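Proline iminopeptidase-related protein (Thermus thermophilus, PDB 2YYS) is of unknown function but belongs to the S33 family of alpha/beta hydrolases and may therefore act as a peptidase. Local coordinates at residues Pro127-Ala139 with Arg202-Leu214. Sequence-based numbering, arbitrary orientation.
Sequences PWVNFPWLAARLA and RNGLWRLDYTPYL
A single antiparallel beta bridge pairs Asn130 with Asp209 where the chain enters and leaves the helical insertion between strands 119-125 and 221-226, consistent with the cap of S33 hydrolases. The evidence is two backbone bonds flanking a non-hydrogen-bonded pair: Tyr210 N to Val129 O at 2.9 Å and Phe131 N to Leu208 O at 3.0 Å.

The Asn130 amide and Asp209 carboxylate lie stacked, planes 18° apart, with Asn130 CG 3.2 Å from Asp209 OD1. Asn130 CG stands anti to the backbone N (chi1 -172°), which lets OD1 cap helix 131-141 by accepting from Trp133 N, the donor lying above the amide plane. Asp209 OD1 takes two donors: Thr211 OG1 on its syn lone pair, and Thr211 N from above the carboxylate plane at 3.1 Å, closing an Asx turn. With an alanine here, Thr211 N and OG1 would probably both be left without this acceptor and the Asn130 amide without its stacked partner, leaving the turn freer to shift.

Beyond the bridge the side chains that meet are mostly apolar. Phe131 presents its edge to the face of Trp206, six-membered ring centroids 5.4 Å apart and planes at 88°, while Leu205 CG sits 4.0 Å from the centroid of the Phe131 ring, over its face. Leu134 CG lies at the edge of Trp206, 3.9 Å from its CZ3, and one turn on Leu138 CD1 comes to 3.7 Å from its CH2.

Tyr235 OH bonds both Asn130 ND2 and Thr211 OG1, tying the bridge to the loop before helix 236-243. Tyr210 packs on helix 105-115, its hydroxyl bonded to Glu111, and helix 163-171, part of the same insertion, packs on Leu138.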
# COMPACT_ATOMS: atom_id res chain seq x y z
N PRO A 127 4.90 -0.26 4.94
CA PRO A 127 4.75 1.12 4.48
C PRO A 127 6.00 1.62 3.76
O PRO A 127 7.13 1.30 4.17
CB PRO A 127 4.53 1.89 5.78
CG PRO A 127 5.25 1.04 6.82
CD PRO A 127 4.93 -0.36 6.41
N TRP A 128 5.78 2.37 2.68
CA TRP A 128 6.81 3.15 2.00
C TRP A 128 6.48 4.63 2.25
O TRP A 128 5.40 5.10 1.87
CB TRP A 128 6.81 2.93 0.48
CG TRP A 128 7.19 1.56 -0.00
CD1 TRP A 128 7.45 0.45 0.76
CD2 TRP A 128 7.35 1.14 -1.37
NE1 TRP A 128 7.74 -0.62 -0.05
CE2 TRP A 128 7.69 -0.22 -1.36
CE3 TRP A 128 7.23 1.79 -2.60
CZ2 TRP A 128 7.92 -0.95 -2.52
CZ3 TRP A 128 7.46 1.07 -3.76
CH2 TRP A 128 7.80 -0.29 -3.71
N VAL A 129 7.40 5.35 2.88
CA VAL A 129 7.22 6.78 3.08
C VAL A 129 8.41 7.63 2.65
O VAL A 129 8.25 8.81 2.39
CB VAL A 129 6.90 7.10 4.55
CG1 VAL A 129 5.63 6.39 5.01
CG2 VAL A 129 8.06 6.74 5.45
N ASN A 130 9.60 7.03 2.61
CA ASN A 130 10.83 7.74 2.32
C ASN A 130 11.44 7.16 1.06
O ASN A 130 12.12 6.14 1.11
CB ASN A 130 11.81 7.65 3.51
CG ASN A 130 13.04 8.54 3.32
OD1 ASN A 130 13.37 8.90 2.20
ND2 ASN A 130 13.70 8.90 4.42
N PHE A 131 11.19 7.81 -0.07
CA PHE A 131 11.68 7.32 -1.35
C PHE A 131 13.18 7.52 -1.56
O PHE A 131 13.81 6.64 -2.13
CB PHE A 131 10.85 7.89 -2.50
CG PHE A 131 9.55 7.17 -2.70
CD1 PHE A 131 9.46 6.11 -3.60
CD2 PHE A 131 8.44 7.50 -1.95
CE1 PHE A 131 8.27 5.41 -3.77
CE2 PHE A 131 7.24 6.80 -2.10
CZ PHE A 131 7.17 5.75 -3.02
N PRO A 132 13.76 8.64 -1.14
CA PRO A 132 15.23 8.73 -1.12
C PRO A 132 15.88 7.57 -0.39
O PRO A 132 16.89 7.09 -0.85
CB PRO A 132 15.51 10.06 -0.42
CG PRO A 132 14.32 10.91 -0.81
CD PRO A 132 13.14 9.92 -0.75
N TRP A 133 15.32 7.14 0.73
CA TRP A 133 15.84 5.98 1.46
C TRP A 133 15.75 4.71 0.61
O TRP A 133 16.70 3.94 0.52
CB TRP A 133 15.08 5.78 2.79
CG TRP A 133 15.51 4.59 3.56
CD1 TRP A 133 16.60 4.49 4.39
CD2 TRP A 133 14.89 3.29 3.57
NE1 TRP A 133 16.69 3.22 4.91
CE2 TRP A 133 15.65 2.46 4.42
CE3 TRP A 133 13.75 2.75 2.94
CZ2 TRP A 133 15.32 1.13 4.67
CZ3 TRP A 133 13.42 1.42 3.18
CH2 TRP A 133 14.20 0.62 4.04
N LEU A 134 14.60 4.49 -0.02
CA LEU A 134 14.41 3.33 -0.89
C LEU A 134 15.39 3.32 -2.05
O LEU A 134 15.90 2.27 -2.44
CB LEU A 134 12.97 3.27 -1.41
CG LEU A 134 12.56 2.09 -2.30
CD1 LEU A 134 12.94 0.74 -1.68
CD2 LEU A 134 11.07 2.13 -2.59
N ALA A 135 15.67 4.51 -2.59
CA ALA A 135 16.61 4.64 -3.71
C ALA A 135 18.03 4.29 -3.26
O ALA A 135 18.77 3.65 -3.98
CB ALA A 135 16.55 6.05 -4.29
N ALA A 136 18.40 4.74 -2.07
CA ALA A 136 19.67 4.34 -1.47
C ALA A 136 19.74 2.82 -1.33
O ALA A 136 20.78 2.24 -1.60
CB ALA A 136 19.84 5.01 -0.10
N ARG A 137 18.64 2.17 -0.93
CA ARG A 137 18.62 0.71 -0.78
C ARG A 137 18.77 -0.04 -2.10
O ARG A 137 19.40 -1.09 -2.13
CB ARG A 137 17.36 0.23 -0.07
CG ARG A 137 17.10 0.87 1.28
CD ARG A 137 17.93 0.32 2.42
NE ARG A 137 19.34 0.71 2.38
CZ ARG A 137 19.81 1.93 2.60
NH1 ARG A 137 18.99 2.95 2.81
NH2 ARG A 137 21.12 2.14 2.59
N LEU A 138 18.17 0.49 -3.16
CA LEU A 138 18.31 -0.09 -4.49
C LEU A 138 19.77 0.01 -4.96
O LEU A 138 20.34 -0.95 -5.48
CB LEU A 138 17.38 0.63 -5.48
CG LEU A 138 15.90 0.30 -5.28
CD1 LEU A 138 15.02 1.29 -5.99
CD2 LEU A 138 15.59 -1.12 -5.77
N ALA A 139 20.37 1.18 -4.76
CA ALA A 139 21.74 1.42 -5.16
C ALA A 139 22.67 0.49 -4.38
O ALA A 139 23.58 -0.11 -4.93
CB ALA A 139 22.12 2.87 -4.93
N ARG A 202 8.00 11.16 -13.22
CA ARG A 202 8.20 12.47 -13.84
C ARG A 202 7.88 13.61 -12.86
O ARG A 202 8.57 14.60 -12.83
CB ARG A 202 7.35 12.56 -15.10
CG ARG A 202 7.21 13.92 -15.78
CD ARG A 202 6.16 13.88 -16.91
NE ARG A 202 6.28 14.96 -17.90
CZ ARG A 202 5.98 16.25 -17.68
NH1 ARG A 202 5.56 16.67 -16.49
NH2 ARG A 202 6.12 17.13 -18.67
N ASN A 203 6.85 13.43 -12.03
CA ASN A 203 6.45 14.45 -11.07
C ASN A 203 7.32 14.50 -9.81
O ASN A 203 7.05 15.29 -8.93
CB ASN A 203 4.97 14.29 -10.70
CG ASN A 203 4.02 14.55 -11.88
OD1 ASN A 203 4.43 15.07 -12.92
ND2 ASN A 203 2.76 14.14 -11.74
N GLY A 204 8.37 13.67 -9.73
CA GLY A 204 9.34 13.73 -8.63
C GLY A 204 9.10 12.80 -7.44
O GLY A 204 9.50 13.11 -6.31
N LEU A 205 8.48 11.64 -7.68
CA LEU A 205 8.15 10.71 -6.60
C LEU A 205 9.38 10.23 -5.83
O LEU A 205 9.32 10.09 -4.62
CB LEU A 205 7.42 9.47 -7.14
CG LEU A 205 7.01 8.42 -6.08
CD1 LEU A 205 5.95 8.97 -5.15
CD2 LEU A 205 6.52 7.15 -6.73
N TRP A 206 10.47 9.99 -6.53
CA TRP A 206 11.69 9.54 -5.89
C TRP A 206 12.38 10.56 -4.98
O TRP A 206 13.26 10.19 -4.20
CB TRP A 206 12.65 8.96 -6.92
CG TRP A 206 12.14 7.66 -7.37
CD1 TRP A 206 11.36 7.43 -8.47
CD2 TRP A 206 12.28 6.41 -6.71
NE1 TRP A 206 11.03 6.09 -8.54
CE2 TRP A 206 11.58 5.45 -7.47
CE3 TRP A 206 12.94 6.00 -5.54
CZ2 TRP A 206 11.53 4.10 -7.10
CZ3 TRP A 206 12.88 4.66 -5.18
CH2 TRP A 206 12.18 3.73 -5.96
N ARG A 207 11.98 11.83 -5.07
CA ARG A 207 12.41 12.85 -4.11
C ARG A 207 11.51 12.93 -2.88
O ARG A 207 11.84 13.61 -1.92
CB ARG A 207 12.49 14.22 -4.79
CG ARG A 207 13.49 14.28 -5.94
CD ARG A 207 13.73 15.69 -6.49
NE ARG A 207 12.48 16.35 -6.88
CZ ARG A 207 11.92 16.31 -8.10
NH1 ARG A 207 12.47 15.62 -9.10
NH2 ARG A 207 10.78 16.96 -8.33
N LEU A 208 10.37 12.24 -2.90
CA LEU A 208 9.40 12.39 -1.82
C LEU A 208 9.84 11.68 -0.55
O LEU A 208 9.95 10.46 -0.51
CB LEU A 208 8.01 11.89 -2.24
CG LEU A 208 6.97 11.89 -1.10
CD1 LEU A 208 6.69 13.32 -0.59
CD2 LEU A 208 5.69 11.22 -1.56
N ASP A 209 10.11 12.46 0.49
CA ASP A 209 10.27 11.94 1.83
C ASP A 209 9.13 12.46 2.70
O ASP A 209 9.17 13.58 3.18
CB ASP A 209 11.62 12.36 2.41
CG ASP A 209 11.83 11.84 3.81
OD1 ASP A 209 11.11 10.90 4.22
OD2 ASP A 209 12.70 12.30 4.57
N TYR A 210 8.13 11.61 2.91
CA TYR A 210 6.97 11.93 3.73
C TYR A 210 7.26 11.95 5.24
O TYR A 210 6.41 12.37 6.04
CB TYR A 210 5.84 10.92 3.42
CG TYR A 210 4.49 11.32 3.95
CD1 TYR A 210 3.79 12.38 3.39
CD2 TYR A 210 3.94 10.68 5.05
CE1 TYR A 210 2.54 12.77 3.89
CE2 TYR A 210 2.71 11.06 5.57
CZ TYR A 210 2.01 12.11 4.97
OH TYR A 210 0.79 12.49 5.47
N THR A 211 8.45 11.49 5.64
CA THR A 211 8.81 11.38 7.06
C THR A 211 8.44 12.57 7.95
O THR A 211 7.88 12.36 9.03
CB THR A 211 10.31 11.10 7.23
OG1 THR A 211 10.68 9.93 6.49
CG2 THR A 211 10.65 10.76 8.67
N PRO A 212 8.76 13.81 7.56
CA PRO A 212 8.51 14.96 8.45
C PRO A 212 7.03 15.20 8.76
O PRO A 212 6.72 15.86 9.74
CB PRO A 212 9.09 16.16 7.67
CG PRO A 212 9.93 15.59 6.60
CD PRO A 212 9.35 14.23 6.28
N TYR A 213 6.13 14.66 7.94
CA TYR A 213 4.70 14.85 8.12
C TYR A 213 4.10 13.81 9.07
O TYR A 213 2.95 13.93 9.47
CB TYR A 213 4.01 14.87 6.75
CG TYR A 213 4.69 15.85 5.80
CD1 TYR A 213 4.69 17.22 6.06
CD2 TYR A 213 5.40 15.41 4.68
CE1 TYR A 213 5.34 18.14 5.21
CE2 TYR A 213 6.06 16.32 3.82
CZ TYR A 213 6.02 17.68 4.10
OH TYR A 213 6.67 18.59 3.28
N LEU A 214 4.91 12.84 9.48
CA LEU A 214 4.50 11.85 10.47
C LEU A 214 4.54 12.42 11.90
O LEU A 214 5.61 12.76 12.41
CB LEU A 214 5.41 10.63 10.42
CG LEU A 214 5.58 9.93 9.07
CD1 LEU A 214 6.70 8.89 9.21
CD2 LEU A 214 4.27 9.30 8.62